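Local coordinates for protein dienelactone hydrolase (Anabaena variabilis, PDB 2O2G) that probably acts as a hydrolase of the dienelactone hydrolase family, with an alpha/beta-hydrolase fold, at residues Y13-K25 with L94-T106. Numbering follows the deposited sequence.
With EDO (1,2-ethanediol), chain D.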
ATOM      1  N   TYR A  13     -10.654   8.618 -11.820  1.00 18.54           N
ATOM      2  CA  TYR A  13     -10.337  10.029 -11.826  1.00 21.03           C
ATOM      3  C   TYR A  13      -8.852  10.267 -11.741  1.00 20.90           C
ATOM      4  O   TYR A  13      -8.203   9.817 -10.809  1.00 20.53           O
ATOM      5  CB  TYR A  13     -11.017  10.768 -10.671  1.00 22.22           C
ATOM      6  CG  TYR A  13     -12.487  10.907 -10.892  1.00 22.50           C
ATOM      7  CD1 TYR A  13     -13.366   9.874 -10.607  1.00 26.34           C
ATOM      8  CD2 TYR A  13     -13.001  12.071 -11.416  1.00 20.38           C
ATOM      9  CE1 TYR A  13     -14.744  10.027 -10.876  1.00 26.27           C
ATOM     10  CE2 TYR A  13     -14.331  12.222 -11.662  1.00 26.69           C
ATOM     11  CZ  TYR A  13     -15.195  11.205 -11.400  1.00 26.79           C
ATOM     12  OH  TYR A  13     -16.537  11.427 -11.675  1.00 27.67           O
ATOM     13  N   ALA A  14      -8.352  11.088 -12.660  1.00 23.30           N
ATOM     14  CA  ALA A  14      -6.953  11.513 -12.665  1.00 24.06           C
ATOM     15  C   ALA A  14      -6.836  12.700 -11.712  1.00 23.22           C
ATOM     16  O   ALA A  14      -7.259  13.801 -12.050  1.00 23.51           O
ATOM     17  CB  ALA A  14      -6.546  11.921 -14.082  1.00 26.51           C
ATOM     18  N   VAL A  15      -6.278  12.472 -10.522  1.00 26.71           N
ATOM     19  CA  VAL A  15      -6.163  13.511  -9.518  1.00 24.55           C
ATOM     20  C   VAL A  15      -4.717  14.016  -9.324  1.00 27.98           C
ATOM     21  O   VAL A  15      -3.765  13.321  -9.661  1.00 28.23           O
ATOM     22  CB  VAL A  15      -6.745  13.010  -8.173  1.00 25.92           C
ATOM     23  CG1 VAL A  15      -8.175  12.543  -8.387  1.00 27.40           C
ATOM     24  CG2 VAL A  15      -5.920  11.846  -7.559  1.00 26.35           C
ATOM     25  N   SER A  16      -4.593  15.247  -8.822  1.00 21.78           N
ATOM     26  CA  SER A  16      -3.321  15.830  -8.432  1.00 26.22           C
ATOM     27  C   SER A  16      -3.365  15.941  -6.901  1.00 26.84           C
ATOM     28  O   SER A  16      -4.176  16.675  -6.357  1.00 25.04           O
ATOM     29  CB  SER A  16      -3.111  17.201  -9.057  1.00 28.85           C
ATOM     30  OG  SER A  16      -1.774  17.627  -8.806  1.00 36.18           O
ATOM     31  N   VAL A  17      -2.541  15.144  -6.244  1.00 26.12           N
ATOM     32  CA  VAL A  17      -2.433  15.039  -4.790  1.00 27.53           C
ATOM     33  C   VAL A  17      -1.288  15.959  -4.283  1.00 30.00           C
ATOM     34  O   VAL A  17      -0.110  15.710  -4.533  1.00 33.00           O
ATOM     35  CB  VAL A  17      -2.151  13.595  -4.388  1.00 25.50           C
ATOM     36  CG1 VAL A  17      -1.972  13.452  -2.837  1.00 31.02           C
ATOM     37  CG2 VAL A  17      -3.245  12.634  -4.896  1.00 26.46           C
ATOM     38  N   SER A  18      -1.658  17.038  -3.598  1.00 29.10           N
ATOM     39  CA  SER A  18      -0.708  17.986  -3.058  1.00 28.86           C
ATOM     40  C   SER A  18      -0.141  17.497  -1.719  1.00 31.81           C
ATOM     41  O   SER A  18      -0.893  17.117  -0.805  1.00 32.09           O
ATOM     42  CB  SER A  18      -1.364  19.347  -2.860  1.00 32.01           C
ATOM     43  OG  SER A  18      -1.613  19.965  -4.111  1.00 41.50           O
ATOM     44  N   VAL A  19       1.181  17.492  -1.631  1.00 25.41           N
ATOM     45  CA  VAL A  19       1.897  17.077  -0.443  1.00 29.77           C
ATOM     46  C   VAL A  19       2.950  18.138  -0.277  1.00 30.73           C
ATOM     47  O   VAL A  19       3.992  18.091  -0.897  1.00 29.78           O
ATOM     48  CB  VAL A  19       2.528  15.706  -0.603  1.00 28.77           C
ATOM     49  CG1 VAL A  19       3.369  15.348   0.614  1.00 33.73           C
ATOM     50  CG2 VAL A  19       1.416  14.649  -0.819  1.00 28.75           C
ATOM     51  N   GLY A  20       2.630  19.152   0.506  1.00 35.11           N
ATOM     52  CA  GLY A  20       3.549  20.251   0.706  1.00 36.25           C
ATOM     53  C   GLY A  20       3.832  20.901  -0.623  1.00 37.16           C
ATOM     54  O   GLY A  20       2.916  21.237  -1.385  1.00 40.49           O
ATOM     55  N   GLU A  21       5.110  20.974  -0.943  1.00 35.98           N
ATOM     56  CA  GLU A  21       5.557  21.649  -2.144  1.00 38.56           C
ATOM     57  C   GLU A  21       5.384  20.828  -3.415  1.00 36.70           C
ATOM     58  O   GLU A  21       5.437  21.413  -4.503  1.00 34.56           O
ATOM     59  CB  GLU A  21       7.019  22.128  -1.987  1.00 41.70           C
ATOM     60  CG  GLU A  21       8.177  21.097  -2.166  1.00 47.52           C
ATOM     61  CD  GLU A  21       8.280  19.975  -1.116  1.00 54.11           C
ATOM     62  OE1 GLU A  21       7.455  19.890  -0.172  1.00 59.55           O
ATOM     63  OE2 GLU A  21       9.228  19.159  -1.243  1.00 62.40           O
ATOM     64  N   VAL A  22       5.156  19.507  -3.298  1.00 32.60           N
ATOM     65  CA  VAL A  22       4.987  18.650  -4.492  1.00 30.96           C
ATOM     66  C   VAL A  22       3.543  18.257  -4.808  1.00 29.12           C
ATOM     67  O   VAL A  22       2.662  18.268  -3.926  1.00 29.96           O
ATOM     68  CB  VAL A  22       5.821  17.336  -4.427  1.00 30.46           C
ATOM     69  CG1 VAL A  22       7.237  17.610  -3.967  1.00 34.25           C
ATOM     70  CG2 VAL A  22       5.214  16.312  -3.515  1.00 34.29           C
ATOM     71  N   LYS A  23       3.333  17.918  -6.083  1.00 28.12           N
ATOM     72  CA  LYS A  23       2.071  17.417  -6.609  1.00 29.04           C
ATOM     73  C   LYS A  23       2.385  16.008  -7.138  1.00 27.94           C
ATOM     74  O   LYS A  23       3.334  15.818  -7.904  1.00 28.91           O
ATOM     75  CB  LYS A  23       1.551  18.300  -7.757  1.00 30.11           C
ATOM     76  CG  LYS A  23       1.477  19.820  -7.442  1.00 31.68           C
ATOM     77  N   LEU A  24       1.573  15.045  -6.729  1.00 27.25           N
ATOM     78  CA  LEU A  24       1.730  13.643  -7.106  1.00 27.39           C
ATOM     79  C   LEU A  24       0.522  13.189  -7.883  1.00 26.35           C
ATOM     80  O   LEU A  24      -0.595  13.447  -7.470  1.00 27.47           O
ATOM     81  CB  LEU A  24       1.800  12.783  -5.858  1.00 27.57           C
ATOM     82  CG  LEU A  24       2.862  13.091  -4.812  1.00 24.62           C
ATOM     83  CD1 LEU A  24       2.701  12.104  -3.650  1.00 20.70           C
ATOM     84  CD2 LEU A  24       4.275  12.975  -5.446  1.00 24.70           C
ATOM     85  N   LYS A  25       0.749  12.480  -8.988  1.00 26.39           N
ATOM     86  CA  LYS A  25      -0.328  12.035  -9.838  1.00 27.70           C
ATOM     87  C   LYS A  25      -0.984  10.816  -9.209  1.00 26.94           C
ATOM     88  O   LYS A  25      -0.336   9.916  -8.638  1.00 25.97           O
ATOM     89  CB  LYS A  25       0.160  11.737 -11.251  1.00 27.99           C
ATOM     90  CG  LYS A  25       0.731  12.993 -11.948  1.00 30.41           C
ATOM     91  CD  LYS A  25       1.027  12.813 -13.412  1.00 36.63           C
ATOM     92  CE  LYS A  25       2.333  12.205 -13.721  1.00 43.37           C
ATOM     93  NZ  LYS A  25       2.617  12.314 -15.183  1.00 42.01           N
ATOM     94  N   LEU A  94       9.580   8.158   1.086  1.00 23.73           N
ATOM     95  CA  LEU A  94       8.406   7.482   0.531  1.00 26.60           C
ATOM     96  C   LEU A  94       7.307   7.477   1.570  1.00 23.48           C
ATOM     97  O   LEU A  94       6.150   7.709   1.255  1.00 26.05           O
ATOM     98  CB  LEU A  94       8.737   6.063   0.056  1.00 27.72           C
ATOM     99  CG  LEU A  94       9.794   5.946  -1.054  1.00 30.24           C
ATOM    100  CD1 LEU A  94      10.151   4.469  -1.181  1.00 32.33           C
ATOM    101  CD2 LEU A  94       9.293   6.547  -2.383  1.00 29.97           C
ATOM    102  N   ALA A  95       7.663   7.252   2.832  1.00 22.12           N
ATOM    103  CA  ALA A  95       6.641   7.243   3.888  1.00 23.77           C
ATOM    104  C   ALA A  95       6.043   8.621   4.097  1.00 22.90           C
ATOM    105  O   ALA A  95       4.825   8.761   4.385  1.00 24.74           O
ATOM    106  CB  ALA A  95       7.197   6.722   5.192  1.00 24.78           C
ATOM    107  N   SER A  96       6.865   9.649   3.950  1.00 23.71           N
ATOM    108  CA  SER A  96       6.346  10.990   4.131  1.00 24.88           C
ATOM    109  C   SER A  96       5.374  11.280   3.003  1.00 23.01           C
ATOM    110  O   SER A  96       4.393  11.964   3.202  1.00 20.33           O
ATOM    111  CB  SER A  96       7.446  12.059   4.139  1.00 25.26           C
ATOM    112  OG  SER A  96       7.935  12.289   2.815  1.00 34.71           O
ATOM    113  N   ARG A  97       5.659  10.791   1.813  1.00 21.79           N
ATOM    114  CA  ARG A  97       4.764  11.023   0.677  1.00 24.20           C
ATOM    115  C   ARG A  97       3.446  10.333   0.886  1.00 24.11           C
ATOM    116  O   ARG A  97       2.399  10.888   0.603  1.00 25.91           O
ATOM    117  CB  ARG A  97       5.433  10.567  -0.639  1.00 23.22           C
ATOM    118  CG  ARG A  97       6.685  11.370  -0.969  1.00 29.56           C
ATOM    119  CD  ARG A  97       6.253  12.766  -1.386  1.00 30.43           C
ATOM    120  NE  ARG A  97       7.349  13.664  -1.571  1.00 30.96           N
ATOM    121  CZ  ARG A  97       8.140  13.675  -2.630  1.00 32.96           C
ATOM    122  NH1 ARG A  97       7.960  12.827  -3.619  1.00 23.53           N
ATOM    123  NH2 ARG A  97       9.121  14.545  -2.673  1.00 27.49           N
ATOM    124  N   LEU A  98       3.496   9.136   1.433  1.00 27.86           N
ATOM    125  CA  LEU A  98       2.270   8.373   1.750  1.00 27.99           C
ATOM    126  C   LEU A  98       1.463   9.073   2.869  1.00 28.53           C
ATOM    127  O   LEU A  98       0.239   9.175   2.781  1.00 27.87           O
ATOM    128  CB  LEU A  98       2.663   6.966   2.152  1.00 27.26           C
ATOM    129  CG  LEU A  98       1.639   5.847   2.055  1.00 39.05           C
ATOM    130  CD1 LEU A  98       0.977   5.824   0.670  1.00 36.95           C
ATOM    131  CD2 LEU A  98       2.380   4.557   2.332  1.00 42.09           C
ATOM    132  N   VAL A  99       2.159   9.593   3.879  1.00 26.07           N
ATOM    133  CA  VAL A  99       1.510  10.355   4.963  1.00 26.90           C
ATOM    134  C   VAL A  99       0.801  11.568   4.327  1.00 26.39           C
ATOM    135  O   VAL A  99      -0.326  11.867   4.701  1.00 24.03           O
ATOM    136  CB  VAL A  99       2.529  10.828   6.043  1.00 26.86           C
ATOM    137  CG1 VAL A  99       1.943  11.862   7.003  1.00 23.65           C
ATOM    138  CG2 VAL A  99       3.081   9.640   6.821  1.00 27.26           C
ATOM    139  N   GLY A 100       1.498  12.257   3.408  1.00 27.65           N
ATOM    140  CA  GLY A 100       0.948  13.419   2.665  1.00 28.30           C
ATOM    141  C   GLY A 100      -0.310  13.062   1.878  1.00 24.42           C
ATOM    142  O   GLY A 100      -1.324  13.779   1.959  1.00 25.50           O
ATOM    143  N   ALA A 101      -0.268  11.962   1.139  1.00 25.22           N
ATOM    144  CA  ALA A 101      -1.459  11.463   0.427  1.00 25.74           C
ATOM    145  C   ALA A 101      -2.614  11.078   1.352  1.00 24.40           C
ATOM    146  O   ALA A 101      -3.789  11.230   0.989  1.00 26.05           O
ATOM    147  CB  ALA A 101      -1.103  10.282  -0.475  1.00 25.40           C
ATOM    148  N   THR A 102      -2.291  10.558   2.529  1.00 23.08           N
ATOM    149  CA  THR A 102      -3.301  10.192   3.548  1.00 25.68           C
ATOM    150  C   THR A 102      -4.028  11.478   4.010  1.00 26.66           C
ATOM    151  O   THR A 102      -5.243  11.564   3.996  1.00 25.36           O
ATOM    152  CB  THR A 102      -2.632   9.421   4.740  1.00 26.56           C
ATOM    153  OG1 THR A 102      -1.931   8.256   4.242  1.00 29.66           O
ATOM    154  CG2 THR A 102      -3.678   8.955   5.750  1.00 24.58           C
ATOM    155  N   ASP A 103      -3.247  12.488   4.353  1.00 27.27           N
ATOM    156  CA  ASP A 103      -3.793  13.787   4.772  1.00 27.64           C
ATOM    157  C   ASP A 103      -4.672  14.410   3.675  1.00 27.25           C
ATOM    158  O   ASP A 103      -5.743  14.976   3.967  1.00 24.28           O
ATOM    159  CB  ASP A 103      -2.650  14.729   5.164  1.00 24.14           C
ATOM    160  CG  ASP A 103      -1.913  14.269   6.425  1.00 29.53           C
ATOM    161  OD1 ASP A 103      -2.436  13.377   7.138  1.00 27.91           O
ATOM    162  OD2 ASP A 103      -0.823  14.837   6.729  1.00 25.12           O
ATOM    163  N   TRP A 104      -4.264  14.246   2.420  1.00 25.80           N
ATOM    164  CA  TRP A 104      -5.042  14.766   1.284  1.00 25.10           C
ATOM    165  C   TRP A 104      -6.405  14.081   1.237  1.00 22.95           C
ATOM    166  O   TRP A 104      -7.440  14.767   1.134  1.00 23.81           O
ATOM    167  CB  TRP A 104      -4.300  14.543  -0.011  1.00 22.06           C
ATOM    168  CG  TRP A 104      -4.966  15.109  -1.227  1.00 21.95           C
ATOM    169  CD1 TRP A 104      -4.843  16.353  -1.726  1.00 23.47           C
ATOM    170  CD2 TRP A 104      -5.789  14.380  -2.134  1.00 21.02           C
ATOM    171  NE1 TRP A 104      -5.579  16.459  -2.891  1.00 26.87           N
ATOM    172  CE2 TRP A 104      -6.144  15.246  -3.167  1.00 23.19           C
ATOM    173  CE3 TRP A 104      -6.210  13.051  -2.192  1.00 25.41           C
ATOM    174  CZ2 TRP A 104      -6.968  14.849  -4.219  1.00 25.66           C
ATOM    175  CZ3 TRP A 104      -7.023  12.645  -3.250  1.00 26.92           C
ATOM    176  CH2 TRP A 104      -7.392  13.545  -4.235  1.00 20.81           C
ATOM    177  N   LEU A 105      -6.408  12.754   1.375  1.00 26.18           N
ATOM    178  CA  LEU A 105      -7.660  11.987   1.455  1.00 24.94           C
ATOM    179  C   LEU A 105      -8.508  12.430   2.648  1.00 26.72           C
ATOM    180  O   LEU A 105      -9.720  12.517   2.549  1.00 29.26           O
ATOM    181  CB  LEU A 105      -7.353  10.497   1.618  1.00 26.70           C
ATOM    182  CG  LEU A 105      -6.801   9.799   0.391  1.00 25.56           C
ATOM    183  CD1 LEU A 105      -6.398   8.371   0.708  1.00 22.19           C
ATOM    184  CD2 LEU A 105      -7.839   9.914  -0.722  1.00 25.68           C
ATOM    185  N   THR A 106      -7.856  12.688   3.781  1.00 26.72           N
ATOM    186  CA  THR A 106      -8.560  13.116   4.968  1.00 26.17           C
ATOM    187  C   THR A 106      -9.303  14.457   4.792  1.00 23.32           C
ATOM    188  O   THR A 106     -10.453  14.605   5.228  1.00 23.11           O
ATOM    189  CB  THR A 106      -7.601  13.178   6.184  1.00 24.22           C
ATOM    190  OG1 THR A 106      -7.137  11.870   6.494  1.00 21.77           O
ATOM    191  CG2 THR A 106      -8.300  13.760   7.422  1.00 31.89           C
TER
HETATM  192  C1  EDO D 225      -2.609  12.465 -13.551  1.00 36.13           C
HETATM  193  O1  EDO D 225      -3.225  12.141 -12.280  1.00 27.06           O
HETATM  194  C2  EDO D 225      -2.943  13.854 -14.073  1.00 40.17           C
HETATM  195  O2  EDO D 225      -3.156  14.800 -13.008  1.00 37.74           O
HETATM  196  O   HOH W   1      -4.347  19.052  -4.176  1.00 43.81           O
HETATM  197  O   HOH W   2      -1.271  16.473   1.898  1.00 19.58           O
HETATM  198  O   HOH W   3       9.477  16.695  -0.376  1.00 33.76           O
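Val-19 fills the shallow notch that Gly-100 leaves in the surface of the helix. Both its methyls rest on bare backbone, CG2 lying 3.6 Å from Gly-100 C and CG1 packing on Gly-100 CA. With no side chain at Gly-100, the end of the strand comes close to the helix backbone, the CA atoms of Val-19 and Gly-100 lying 4.9 Å apart. One helical turn on, the relief is reversed: the indole of Trp-104 is the bump, and strand 13-19 is draped over it. With CG anti to the backbone N (chi1 -176°), Trp-104 stands up from the helix and offers one face to Val-17. Val-17 CG2 makes a CH-pi contact over the six-membered ring, 4.0 Å from its centroid and 7° off the normal, while CG1 covers CG of the indole and also reaches Ala-101 CB. Val-15 meets the far corner of the ring, CH2. The indole nitrogen, NE1, donates to a water 3.1 Å away that also binds Ser-16 O and Ser-18 OG; a second water bridges Ser-18 O and Gly-100 O. Near the type II' turn from Val-19 to Val-22, Arg-97 bends at chi2 (-71°) and carries its guanidinium to Val-22 and Leu-24 of the hairpin. Val-22 covers one of its faces, CG2 lying 3.9 Å from NE, and Leu-24 CD2 approaches NH1. A water in the guanidinium plane links NH2 to Glu-21 OE2, while NH1 is held by Glu-77 and Leu-72 O. Helix 91-107 thus packs against the antiparallel hairpin at one margin of the alpha/beta-hydrolase sheet, Ala-101 and Val-17 both touching Ile-70 of strand 66-70, Leu-98 reaching strand 36-41, and Val-99 leaning on helix 123-134.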